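Local coordinates for protein putative acetamidase/formamidase (PDB 5UBU) that probably hydrolyses carbon-nitrogen bonds other than peptide bonds in linear amides, and binds sodium ions, at residues 23-28 against 53-58; 46-51 against 89-94; 10-15 against 242-247; 107-112 against 237-242. All blocks are in the same frame, centred on the assembly; numbering follows the deposited sequence.

Interaction 1: residues 23-28 against 53-58; sequences PVTHHL and GDRVIV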
loop_
_atom_site.group_PDB
_atom_site.type_symbol
_atom_site.label_atom_id
_atom_site.label_comp_id
_atom_site.label_asym_id
_atom_site.label_seq_id
_atom_site.Cartn_x
_atom_site.Cartn_y
_atom_site.Cartn_z
ATOM N N PRO B 23 8.678 38.326 -25.934
ATOM C CA PRO B 23 7.645 37.332 -26.120
ATOM C C PRO B 23 6.343 37.839 -26.716
ATOM O O PRO B 23 5.980 38.999 -26.540
ATOM C CB PRO B 23 7.396 36.847 -24.695
ATOM C CG PRO B 23 7.608 38.058 -23.862
ATOM C CD PRO B 23 8.662 38.879 -24.564
ATOM N N VAL B 24 5.671 36.948 -27.440
ATOM C CA VAL B 24 4.364 37.211 -28.010
ATOM C C VAL B 24 3.405 36.702 -26.924
ATOM O O VAL B 24 3.587 35.603 -26.400
ATOM C CB VAL B 24 4.138 36.445 -29.333
ATOM C CG1 VAL B 24 2.712 36.648 -29.841
ATOM C CG2 VAL B 24 5.143 36.878 -30.383
ATOM N N THR B 25 2.418 37.519 -26.557
ATOM C CA THR B 25 1.437 37.146 -25.543
ATOM C C THR B 25 0.170 36.680 -26.247
ATOM O O THR B 25 -0.418 37.415 -27.050
ATOM C CB THR B 25 1.122 38.329 -24.605
ATOM O OG1 THR B 25 2.324 38.725 -23.928
ATOM C CG2 THR B 25 0.055 37.953 -23.562
ATOM N N HIS B 26 -0.229 35.447 -25.957
ATOM C CA HIS B 26 -1.424 34.849 -26.542
ATOM C C HIS B 26 -2.515 34.826 -25.489
ATOM O O HIS B 26 -2.225 34.640 -24.313
ATOM C CB HIS B 26 -1.118 33.430 -27.005
ATOM C CG HIS B 26 0.097 33.332 -27.877
ATOM N ND1 HIS B 26 0.056 33.516 -29.242
ATOM C CD2 HIS B 26 1.391 33.083 -27.570
ATOM C CE1 HIS B 26 1.272 33.375 -29.735
ATOM N NE2 HIS B 26 2.099 33.109 -28.743
ATOM N N HIS B 27 -3.759 35.032 -25.911
ATOM C CA HIS B 27 -4.897 35.045 -24.995
ATOM C C HIS B 27 -5.712 33.790 -25.279
ATOM O O HIS B 27 -6.466 33.759 -26.245
ATOM C CB HIS B 27 -5.756 36.303 -25.231
ATOM C CG HIS B 27 -4.980 37.597 -25.206
ATOM N ND1 HIS B 27 -4.785 38.335 -24.057
ATOM C CD2 HIS B 27 -4.331 38.266 -26.192
ATOM C CE1 HIS B 27 -4.047 39.397 -24.334
ATOM N NE2 HIS B 27 -3.760 39.378 -25.624
ATOM N N LEU B 28 -5.534 32.750 -24.465
ATOM C CA LEU B 28 -6.269 31.493 -24.645
ATOM C C LEU B 28 -7.633 31.597 -23.963
ATOM O O LEU B 28 -7.839 31.097 -22.867
ATOM C CB LEU B 28 -5.452 30.285 -24.147
ATOM C CG LEU B 28 -6.090 28.888 -24.255
ATOM C CD1 LEU B 28 -6.691 28.623 -25.628
ATOM C CD2 LEU B 28 -5.072 27.816 -23.910
ATOM N N GLY B 53 9.431 30.810 -25.028
ATOM C CA GLY B 53 9.653 32.134 -24.441
ATOM C C GLY B 53 8.386 32.973 -24.423
ATOM O O GLY B 53 8.319 33.947 -23.707
ATOM N N ASP B 54 7.399 32.598 -25.239
ATOM C CA ASP B 54 6.117 33.313 -25.297
ATOM C C ASP B 54 5.308 33.176 -24.010
ATOM O O ASP B 54 5.508 32.255 -23.226
ATOM C CB ASP B 54 5.233 32.802 -26.454
ATOM C CG ASP B 54 5.683 33.276 -27.819
ATOM O OD1 ASP B 54 6.630 34.085 -27.924
ATOM O OD2 ASP B 54 5.052 32.842 -28.809
ATOM N N ARG B 55 4.389 34.117 -23.825
ATOM C CA ARG B 55 3.494 34.146 -22.679
ATOM C C ARG B 55 2.091 33.751 -23.135
ATOM O O ARG B 55 1.715 34.000 -24.285
ATOM C CB ARG B 55 3.491 35.538 -22.036
ATOM C CG ARG B 55 4.771 35.825 -21.271
ATOM C CD ARG B 55 4.966 37.272 -20.868
ATOM N NE ARG B 55 3.975 37.641 -19.860
ATOM C CZ ARG B 55 2.951 38.476 -20.043
ATOM N NH1 ARG B 55 2.124 38.726 -19.035
ATOM N NH2 ARG B 55 2.771 39.113 -21.197
ATOM N N VAL B 56 1.337 33.105 -22.248
ATOM C CA VAL B 56 -0.033 32.697 -22.543
ATOM C C VAL B 56 -0.916 33.076 -21.358
ATOM O O VAL B 56 -0.595 32.758 -20.219
ATOM C CB VAL B 56 -0.161 31.182 -22.803
ATOM C CG1 VAL B 56 -1.599 30.815 -23.164
ATOM C CG2 VAL B 56 0.770 30.759 -23.923
ATOM N N ILE B 57 -2.012 33.774 -21.638
ATOM C CA ILE B 57 -2.975 34.184 -20.630
ATOM C C ILE B 57 -4.145 33.223 -20.801
ATOM O O ILE B 57 -4.924 33.349 -21.751
ATOM C CB ILE B 57 -3.433 35.643 -20.840
ATOM C CG1 ILE B 57 -2.221 36.589 -20.827
ATOM C CG2 ILE B 57 -4.462 36.030 -19.774
ATOM C CD1 ILE B 57 -2.561 38.047 -21.094
ATOM N N VAL B 58 -4.266 32.272 -19.883
ATOM C CA VAL B 58 -5.310 31.252 -19.954
ATOM C C VAL B 58 -6.543 31.547 -19.096
ATOM O O VAL B 58 -6.418 31.807 -17.908
ATOM C CB VAL B 58 -4.766 29.883 -19.484
ATOM C CG1 VAL B 58 -5.808 28.797 -19.722
ATOM C CG2 VAL B 58 -3.485 29.532 -20.222
#
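A parallel edge pair of the large mixed beta-sheet is formed here: strand 25-28, outermost within the chain, runs beside strand 55-58, with Thr25, His26, His27 and Leu28 matched to Arg55, Val56, Ile57 and Val58. His26 lies at its centre. Its backbone N donates to Arg55 O (2.9 Å) and its O receives Ile57 N (2.8 Å), while Leu28 N continues the ladder to Ile57 O and Arg55 N reaches back to Val24 O. The imidazole makes a further bond, a nearly straight one, from His26 NE2 to Asp54 OD2 (3.0 Å). Asp54 OD2 lies in the plane of the ring, but the ring nitrogen meets that oxygen from above the carboxylate plane, the two planes being 49° apart. With CG anti to the carbonyl carbon (chi1 -51°), the ring lies back beside the start of the other segment, within reach of this carboxylate. Asp54 OD1 takes Val24 N (3.1 Å), also from above the plane. On the other face of the sheet, Thr25 CG2 packs on Ile57 CD1 (3.6 Å), and Ile57 CD1 also meets His27 ND1. The Arg55 side chain runs alongside that of Thr25, but its NE is engaged by Glu107. Asp54 additionally receives Arg21 at OD1 and Glu51 N at OD2. Gripped by four donors, its buried carboxylate is probably kept ionised, and its bond to NE2 helps set the rotation of the His26 ring.

Interaction 2: residues 46-51 against 89-94; sequences PVLTIE and GPIMIN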
loop_
_atom_site.group_PDB
_atom_site.type_symbol
_atom_site.label_atom_id
_atom_site.label_comp_id
_atom_site.label_asym_id
_atom_site.label_seq_id
_atom_site.Cartn_x
_atom_site.Cartn_y
_atom_site.Cartn_z
ATOM N N PRO B 46 -4.841 20.690 -31.836
ATOM C CA PRO B 46 -4.179 21.815 -31.166
ATOM C C PRO B 46 -5.010 23.083 -31.201
ATOM O O PRO B 46 -5.668 23.351 -32.206
ATOM C CB PRO B 46 -2.893 22.007 -31.966
ATOM C CG PRO B 46 -2.626 20.681 -32.580
ATOM C CD PRO B 46 -3.977 20.080 -32.866
ATOM N N VAL B 47 -4.979 23.848 -30.110
ATOM C CA VAL B 47 -5.739 25.101 -30.015
ATOM C C VAL B 47 -4.862 26.340 -30.160
ATOM O O VAL B 47 -5.377 27.434 -30.425
ATOM C CB VAL B 47 -6.504 25.223 -28.680
ATOM C CG1 VAL B 47 -7.395 23.994 -28.483
ATOM C CG2 VAL B 47 -5.552 25.425 -27.496
ATOM N N LEU B 48 -3.554 26.167 -29.976
ATOM C CA LEU B 48 -2.605 27.268 -30.054
ATOM C C LEU B 48 -1.184 26.767 -30.278
ATOM O O LEU B 48 -0.803 25.728 -29.744
ATOM C CB LEU B 48 -2.638 28.047 -28.733
ATOM C CG LEU B 48 -1.656 29.208 -28.540
ATOM C CD1 LEU B 48 -1.905 30.325 -29.553
ATOM C CD2 LEU B 48 -1.773 29.716 -27.110
ATOM N N THR B 49 -0.409 27.512 -31.063
ATOM C CA THR B 49 0.990 27.181 -31.317
ATOM C C THR B 49 1.805 28.403 -30.922
ATOM O O THR B 49 1.500 29.522 -31.356
ATOM C CB THR B 49 1.246 26.818 -32.790
ATOM O OG1 THR B 49 0.397 25.724 -33.168
ATOM C CG2 THR B 49 2.711 26.428 -33.004
ATOM N N ILE B 50 2.825 28.194 -30.091
ATOM C CA ILE B 50 3.664 29.291 -29.610
ATOM C C ILE B 50 5.158 29.033 -29.793
ATOM O O ILE B 50 5.589 27.905 -30.047
ATOM C CB ILE B 50 3.415 29.550 -28.097
ATOM C CG1 ILE B 50 3.878 28.363 -27.249
ATOM C CG2 ILE B 50 1.940 29.839 -27.828
ATOM C CD1 ILE B 50 3.717 28.595 -25.764
ATOM N N GLU B 51 5.939 30.101 -29.654
ATOM C CA GLU B 51 7.395 30.027 -29.721
ATOM C C GLU B 51 7.913 29.894 -28.281
ATOM O O GLU B 51 7.289 30.416 -27.347
ATOM C CB GLU B 51 7.967 31.294 -30.359
ATOM C CG GLU B 51 7.639 31.461 -31.838
ATOM C CD GLU B 51 8.358 30.465 -32.720
ATOM O OE1 GLU B 51 9.350 29.845 -32.275
ATOM O OE2 GLU B 51 7.961 30.309 -33.891
ATOM N N GLY B 89 -5.884 23.588 -23.743
ATOM C CA GLY B 89 -4.825 22.963 -24.535
ATOM C C GLY B 89 -5.425 22.018 -25.563
ATOM O O GLY B 89 -6.650 21.908 -25.662
ATOM N N PRO B 90 -4.582 21.305 -26.308
ATOM C CA PRO B 90 -3.133 21.359 -26.189
ATOM C C PRO B 90 -2.468 22.565 -26.849
ATOM O O PRO B 90 -2.887 23.000 -27.923
ATOM C CB PRO B 90 -2.677 20.087 -26.908
ATOM C CG PRO B 90 -3.741 19.797 -27.889
ATOM C CD PRO B 90 -5.020 20.344 -27.331
ATOM N N ILE B 91 -1.441 23.087 -26.184
ATOM C CA ILE B 91 -0.646 24.199 -26.679
ATOM C C ILE B 91 0.601 23.576 -27.301
ATOM O O ILE B 91 1.213 22.704 -26.693
ATOM C CB ILE B 91 -0.252 25.154 -25.539
ATOM C CG1 ILE B 91 -1.514 25.716 -24.877
ATOM C CG2 ILE B 91 0.636 26.284 -26.059
ATOM C CD1 ILE B 91 -1.268 26.658 -23.719
HETATM N N MSE B 92 0.975 24.016 -28.498
HETATM C CA MSE B 92 2.159 23.474 -29.185
HETATM C C MSE B 92 3.330 24.404 -29.069
HETATM O O MSE B 92 3.185 25.608 -29.266
HETATM C CB MSE B 92 1.871 23.267 -30.668
HETATM C CG MSE B 92 0.548 22.541 -30.921
HETATM SE SE MSE B 92 0.636 20.667 -30.306
HETATM C CE MSE B 92 1.589 19.846 -31.834
ATOM N N ILE B 93 4.494 23.859 -28.724
ATOM C CA ILE B 93 5.707 24.659 -28.605
ATOM C C ILE B 93 6.571 24.313 -29.817
ATOM O O ILE B 93 6.923 23.150 -30.027
ATOM C CB ILE B 93 6.475 24.419 -27.283
ATOM C CG1 ILE B 93 5.632 24.820 -26.057
ATOM C CG2 ILE B 93 7.762 25.232 -27.266
ATOM C CD1 ILE B 93 4.445 23.935 -25.755
ATOM N N ASN B 94 6.894 25.331 -30.608
ATOM C CA ASN B 94 7.691 25.176 -31.815
ATOM C C ASN B 94 9.087 24.628 -31.506
ATOM O O ASN B 94 9.855 25.247 -30.769
ATOM C CB ASN B 94 7.806 26.538 -32.534
ATOM C CG ASN B 94 8.464 26.429 -33.901
ATOM O OD1 ASN B 94 8.737 25.344 -34.388
ATOM N ND2 ASN B 94 8.706 27.560 -34.529
#
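The carbonyl oxygen of Met92, a selenomethionine, accepts Ile50 N in the shortest bond of this parallel pair (2.7 Å, nearly straight), and Thr49 CA leans on the same oxygen at 3.4 Å. The ladder goes on with Met92 N to Leu48 O (2.8 Å) and Asn94 N to Ile50 O (2.9 Å); before the strands pair, Val47 N already reaches Pro90 O. Beyond the last rung the link passes to side chains. Asn94 ND2 donates to Glu51 OE2 (2.9 Å) on its syn side; OE2 lies in the amide plane, although the carboxylate is turned 64° from it. The Glu51 chain starts away from the partner segment and folds back at chi2 (-70°), which brings the carboxylate alongside the amide. On the face of Thr49 and Met92, the selenomethionine chain bends twice, and its CG packs on Pro46 CB (3.6 Å). The opposite face is aliphatic: Ile50 CD1 touches Ile91 CG2 (3.9 Å), and Ile50 CG1 meets Ile93 CG1. In the fold, strand 87-93 lies between strand 48-50 and strand 214-222; Ile91 bonds Leu216 of that strand through the backbone, and Ile93 bonds Gly213 just before it. The aliphatic face packs on His26 and Leu28 of strand 25-28 and on Val245 of strand 239-248, whereas Pro46 and Met92 meet Arg215 of strand 214-222.

Interaction 3: residues 10-15 against 242-247; sequences SIMVKR and TIKVDL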
loop_
_atom_site.group_PDB
_atom_site.type_symbol
_atom_site.label_atom_id
_atom_site.label_comp_id
_atom_site.label_asym_id
_atom_site.label_seq_id
_atom_site.Cartn_x
_atom_site.Cartn_y
_atom_site.Cartn_z
ATOM N N SER B 10 17.901 30.315 -12.653
ATOM C CA SER B 10 16.981 29.196 -12.927
ATOM C C SER B 10 17.424 28.387 -14.143
ATOM O O SER B 10 18.114 28.899 -15.022
ATOM C CB SER B 10 15.539 29.684 -13.146
ATOM O OG SER B 10 15.425 30.444 -14.338
ATOM N N ILE B 11 17.011 27.124 -14.179
ATOM C CA ILE B 11 17.361 26.226 -15.274
ATOM C C ILE B 11 16.684 26.706 -16.559
ATOM O O ILE B 11 17.261 26.618 -17.641
ATOM C CB ILE B 11 17.009 24.759 -14.934
ATOM C CG1 ILE B 11 17.793 24.326 -13.678
ATOM C CG2 ILE B 11 17.333 23.839 -16.099
ATOM C CD1 ILE B 11 17.475 22.938 -13.166
HETATM N N MSE B 12 15.478 27.242 -16.422
HETATM C CA MSE B 12 14.734 27.751 -17.572
HETATM C C MSE B 12 15.439 28.888 -18.262
HETATM O O MSE B 12 15.491 28.937 -19.485
HETATM C CB MSE B 12 13.375 28.257 -17.095
HETATM C CG MSE B 12 12.511 28.803 -18.223
HETATM SE SE MSE B 12 11.002 29.730 -17.373
HETATM C CE MSE B 12 9.877 30.085 -18.942
ATOM N N VAL B 13 15.964 29.827 -17.489
ATOM C CA VAL B 13 16.650 30.974 -18.066
ATOM C C VAL B 13 18.030 30.590 -18.592
ATOM O O VAL B 13 18.430 31.052 -19.661
ATOM C CB VAL B 13 16.716 32.143 -17.061
ATOM C CG1 VAL B 13 17.564 33.299 -17.591
ATOM C CG2 VAL B 13 15.301 32.619 -16.738
ATOM N N LYS B 14 18.746 29.735 -17.864
ATOM C CA LYS B 14 20.087 29.319 -18.294
ATOM C C LYS B 14 20.131 28.355 -19.469
ATOM O O LYS B 14 21.118 28.342 -20.200
ATOM C CB LYS B 14 20.917 28.749 -17.132
ATOM C CG LYS B 14 21.452 29.825 -16.197
ATOM C CD LYS B 14 22.587 29.323 -15.313
ATOM C CE LYS B 14 23.467 30.501 -14.906
ATOM N NZ LYS B 14 24.606 30.150 -14.009
ATOM N N ARG B 15 19.082 27.558 -19.650
ATOM C CA ARG B 15 19.060 26.576 -20.740
ATOM C C ARG B 15 17.906 26.718 -21.723
ATOM O O ARG B 15 17.910 26.065 -22.764
ATOM C CB ARG B 15 19.059 25.168 -20.158
ATOM C CG ARG B 15 20.269 24.853 -19.289
ATOM C CD ARG B 15 20.198 23.430 -18.774
ATOM N NE ARG B 15 20.288 22.453 -19.860
ATOM C CZ ARG B 15 20.174 21.136 -19.706
ATOM N NH1 ARG B 15 20.280 20.334 -20.766
ATOM N NH2 ARG B 15 19.949 20.615 -18.498
ATOM N N THR B 242 -1.654 33.360 -16.022
ATOM C CA THR B 242 -0.665 33.824 -16.982
ATOM C C THR B 242 0.614 33.025 -16.792
ATOM O O THR B 242 1.168 32.987 -15.695
ATOM C CB THR B 242 -0.383 35.332 -16.830
ATOM O OG1 THR B 242 -1.584 36.065 -17.073
ATOM C CG2 THR B 242 0.669 35.802 -17.838
ATOM N N ILE B 243 1.077 32.395 -17.870
ATOM C CA ILE B 243 2.288 31.575 -17.843
ATOM C C ILE B 243 3.291 31.977 -18.918
ATOM O O ILE B 243 2.930 32.628 -19.906
ATOM C CB ILE B 243 1.952 30.076 -18.047
ATOM C CG1 ILE B 243 1.274 29.834 -19.404
ATOM C CG2 ILE B 243 1.054 29.578 -16.929
ATOM C CD1 ILE B 243 0.939 28.385 -19.679
ATOM N N LYS B 244 4.552 31.603 -18.699
ATOM C CA LYS B 244 5.627 31.844 -19.661
ATOM C C LYS B 244 6.137 30.424 -19.923
ATOM O O LYS B 244 6.549 29.725 -18.999
ATOM C CB LYS B 244 6.741 32.736 -19.084
ATOM C CG LYS B 244 7.492 33.606 -20.087
ATOM C CD LYS B 244 8.971 33.840 -19.789
ATOM C CE LYS B 244 9.552 35.017 -20.571
ATOM N NZ LYS B 244 11.034 34.940 -20.686
ATOM N N VAL B 245 6.078 29.990 -21.172
ATOM C CA VAL B 245 6.485 28.642 -21.548
ATOM C C VAL B 245 7.767 28.700 -22.362
ATOM O O VAL B 245 7.840 29.450 -23.337
ATOM C CB VAL B 245 5.376 27.972 -22.384
ATOM C CG1 VAL B 245 5.760 26.541 -22.763
ATOM C CG2 VAL B 245 4.054 28.003 -21.621
ATOM N N ASP B 246 8.776 27.922 -21.969
ATOM C CA ASP B 246 10.038 27.912 -22.695
ATOM C C ASP B 246 10.400 26.439 -22.941
ATOM O O ASP B 246 9.687 25.532 -22.483
ATOM C CB ASP B 246 11.114 28.700 -21.939
ATOM C CG ASP B 246 12.231 29.256 -22.873
ATOM O OD1 ASP B 246 12.544 28.640 -23.919
ATOM O OD2 ASP B 246 12.809 30.328 -22.541
ATOM N N LEU B 247 11.477 26.206 -23.693
ATOM C CA LEU B 247 11.889 24.863 -24.068
ATOM C C LEU B 247 13.361 24.611 -23.798
ATOM O O LEU B 247 14.211 25.404 -24.198
ATOM C CB LEU B 247 11.634 24.692 -25.562
ATOM C CG LEU B 247 11.941 23.350 -26.230
ATOM C CD1 LEU B 247 11.022 22.272 -25.691
ATOM C CD2 LEU B 247 11.778 23.478 -27.728
#
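Helix 11-15 passes strand 242-247 at an angle of 50°, their axes 8.7 Å apart at the closest, with Met12 and Asp246 as the nearest pair of residues. The meeting rests almost wholly on Met12, modelled as selenomethionine. Its chain is extended throughout, from CG anti to the backbone N (chi1 -180°) onward, and so spans the gap between helix and strand with its terminal methyl. That CE lands on the strand at 3.3 Å from Lys244 O and 3.5 Å from Asp246 CB, and comes within 4.0 Å of Lys244 CD. Further back along the chain, CG also lies over Asp246 CB, at 4.0 Å. Asp246 OD1 uses its anti lone pair for Leu247 N (2.7 Å) and also receives Gly18 N. At the start of the helix Ser10 is the N-cap, its OG taking the backbone N of Val13 (3.3 Å). Ala103 and Ile204, from two neighbouring strands of the same sheet, also touch the Met12 side chain, and Met12 N makes a weak hydrogen bond to Tyr206 OH. Between helix 11-15 and strand 242-247 the join is van der Waals packing: one extended, apolar side chain lies on the strand's backbone and aliphatic carbons, without a directional bond between the two segments.

Interaction 4: residues 107-112 against 237-242; sequences ESMLPR and FASITT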
loop_
_atom_site.group_PDB
_atom_site.type_symbol
_atom_site.label_atom_id
_atom_site.label_comp_id
_atom_site.label_asym_id
_atom_site.label_seq_id
_atom_site.Cartn_x
_atom_site.Cartn_y
_atom_site.Cartn_z
ATOM N N GLU B 107 3.291 33.172 -13.788
ATOM C CA GLU B 107 3.529 34.545 -13.354
ATOM C C GLU B 107 2.509 35.004 -12.344
ATOM O O GLU B 107 2.864 35.593 -11.317
ATOM C CB GLU B 107 3.462 35.528 -14.526
ATOM C CG GLU B 107 4.516 35.357 -15.602
ATOM C CD GLU B 107 4.431 36.439 -16.655
ATOM O OE1 GLU B 107 5.150 36.345 -17.678
ATOM O OE2 GLU B 107 3.628 37.380 -16.472
ATOM N N SER B 108 1.241 34.751 -12.663
ATOM C CA SER B 108 0.134 35.180 -11.835
ATOM C C SER B 108 -1.140 34.376 -12.063
ATOM O O SER B 108 -1.313 33.728 -13.101
ATOM C CB SER B 108 -0.155 36.649 -12.131
ATOM O OG SER B 108 -0.434 36.834 -13.507
HETATM N N MSE B 109 -2.028 34.440 -11.071
HETATM C CA MSE B 109 -3.307 33.741 -11.099
HETATM C C MSE B 109 -4.314 34.608 -10.394
HETATM O O MSE B 109 -4.157 34.911 -9.210
HETATM C CB MSE B 109 -3.179 32.398 -10.389
HETATM C CG MSE B 109 -2.339 31.408 -11.181
HETATM SE SE MSE B 109 -2.312 29.676 -10.251
HETATM C CE MSE B 109 -4.191 29.164 -10.516
ATOM N N LEU B 110 -5.341 35.036 -11.119
ATOM C CA LEU B 110 -6.390 35.886 -10.551
ATOM C C LEU B 110 -7.743 35.214 -10.753
ATOM O O LEU B 110 -7.899 34.419 -11.682
ATOM C CB LEU B 110 -6.401 37.254 -11.240
ATOM C CG LEU B 110 -5.098 38.065 -11.204
ATOM C CD1 LEU B 110 -5.220 39.317 -12.050
ATOM C CD2 LEU B 110 -4.700 38.383 -9.765
ATOM N N PRO B 111 -8.720 35.500 -9.874
ATOM C CA PRO B 111 -10.044 34.902 -10.067
ATOM C C PRO B 111 -10.722 35.549 -11.263
ATOM O O PRO B 111 -10.563 36.749 -11.483
ATOM C CB PRO B 111 -10.780 35.200 -8.755
ATOM C CG PRO B 111 -10.029 36.314 -8.116
ATOM C CD PRO B 111 -8.616 36.249 -8.607
ATOM N N ARG B 112 -11.454 34.748 -12.028
ATOM C CA ARG B 112 -12.124 35.210 -13.235
ATOM C C ARG B 112 -13.626 35.331 -13.021
ATOM O O ARG B 112 -14.225 34.509 -12.331
ATOM C CB ARG B 112 -11.804 34.229 -14.370
ATOM C CG ARG B 112 -12.185 34.702 -15.765
ATOM C CD ARG B 112 -11.549 33.817 -16.822
ATOM N NE ARG B 112 -12.011 32.433 -16.752
ATOM C CZ ARG B 112 -13.078 31.937 -17.391
ATOM N NH1 ARG B 112 -13.820 32.694 -18.195
ATOM N NH2 ARG B 112 -13.392 30.650 -17.242
ATOM N N PHE B 237 -11.784 27.002 -8.598
ATOM C CA PHE B 237 -12.273 28.255 -9.192
ATOM C C PHE B 237 -11.791 28.471 -10.632
ATOM O O PHE B 237 -10.845 27.838 -11.092
ATOM C CB PHE B 237 -11.919 29.470 -8.296
ATOM C CG PHE B 237 -10.490 29.954 -8.417
ATOM C CD1 PHE B 237 -9.424 29.144 -8.090
ATOM C CD2 PHE B 237 -10.221 31.266 -8.787
ATOM C CE1 PHE B 237 -8.115 29.610 -8.191
ATOM C CE2 PHE B 237 -8.908 31.733 -8.871
ATOM C CZ PHE B 237 -7.860 30.901 -8.565
ATOM N N ALA B 238 -12.503 29.354 -11.330
ATOM C CA ALA B 238 -12.196 29.743 -12.688
ATOM C C ALA B 238 -11.168 30.866 -12.547
ATOM O O ALA B 238 -11.370 31.779 -11.739
ATOM C CB ALA B 238 -13.449 30.226 -13.394
ATOM N N SER B 239 -10.081 30.806 -13.324
ATOM C CA SER B 239 -9.008 31.803 -13.208
ATOM C C SER B 239 -8.449 32.351 -14.500
ATOM O O SER B 239 -8.707 31.828 -15.582
ATOM C CB SER B 239 -7.808 31.174 -12.494
ATOM O OG SER B 239 -7.139 30.248 -13.345
ATOM N N ILE B 240 -7.658 33.411 -14.336
ATOM C CA ILE B 240 -6.925 34.053 -15.408
ATOM C C ILE B 240 -5.491 33.732 -15.013
ATOM O O ILE B 240 -4.890 34.437 -14.198
ATOM C CB ILE B 240 -7.144 35.579 -15.479
ATOM C CG1 ILE B 240 -8.631 35.898 -15.689
ATOM C CG2 ILE B 240 -6.309 36.173 -16.610
ATOM C CD1 ILE B 240 -8.964 37.373 -15.729
ATOM N N THR B 241 -4.970 32.634 -15.550
ATOM C CA THR B 241 -3.614 32.173 -15.256
ATOM C C THR B 241 -2.687 32.595 -16.373
ATOM O O THR B 241 -2.909 32.235 -17.527
ATOM C CB THR B 241 -3.571 30.638 -15.111
ATOM O OG1 THR B 241 -4.408 30.242 -14.017
ATOM C CG2 THR B 241 -2.158 30.151 -14.869
ATOM N N THR B 242 -1.654 33.360 -16.022
ATOM C CA THR B 242 -0.665 33.824 -16.982
ATOM C C THR B 242 0.614 33.025 -16.792
ATOM O O THR B 242 1.168 32.987 -15.695
ATOM C CB THR B 242 -0.383 35.332 -16.830
ATOM O OG1 THR B 242 -1.584 36.065 -17.073
ATOM C CG2 THR B 242 0.669 35.802 -17.838
#
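Leu110 and Ile240 form the central hydrogen-bonded pair of this antiparallel ladder: Ile240 N donates to Leu110 O (2.8 Å), and Leu110 N returns a longer bond to Ile240 O (3.2 Å). Towards one end Arg112 N reaches Ala238 O (3.0 Å). At the other, Glu107 and Ser108 both face Thr242, a classic beta bulge in which Glu107 N donates to Thr242 O (2.9 Å) while Ser108 O accepts Thr242 N (3.0 Å). On the face of Met109 and Thr241 the side chains lie alongside each other, and the selenomethionine CE, brought round by a bend at chi3 (69°), stops 3.7 Å from Thr241 OG1. The Thr241 hydroxyl also shares a hydrogen bond with Ser239 OG. Near the Arg112 end the edge of the Phe237 ring points at Pro111, CE2 lying 3.6 Å from Pro111 CA. The chain of Arg112 runs across Ile240 at about a right angle, CG resting on Ile240 CG1 (3.8 Å). Second-shell partners set these groups: Thr60 O holds Arg112 NH2, Thr60 OG1 bonds Ser239 OG, and Arg55 forms a salt bridge with Glu107 OE1. Within the large sheet, strand 239-248 is flanked by strand 101-111 and, on its other edge, by strand 55-59, to which Thr241 bonds through Val58. Strands 169-175 and 214-222 of the second sheet pack over Met109 and Thr241 through Ile170, Ile218 and Ala221.

In the fold
Interactions 1, 3 and 4 meet on one large sheet, where strand 239-248 is paired with 55-59 on one edge and 101-111 on the other; interactions 3 and 4 even share Thr242. Interaction 2 belongs to the second sheet, yet its apolar side lies against interactions 1 and 3, so the two sheets meet there. Three contacts are strand ladders, parallel in 1 and 2 and antiparallel in 4, and each is only partly buried. Interaction 3, the most buried, is helix-on-strand packing without hydrogen bonds between its segments. Charged groups join interactions 1 and 4 through the Arg55-Glu107 salt bridge, whereas interaction 2 meets interaction 3 by packing, and interaction 1 by packing and a bond from Glu51 N to Asp54.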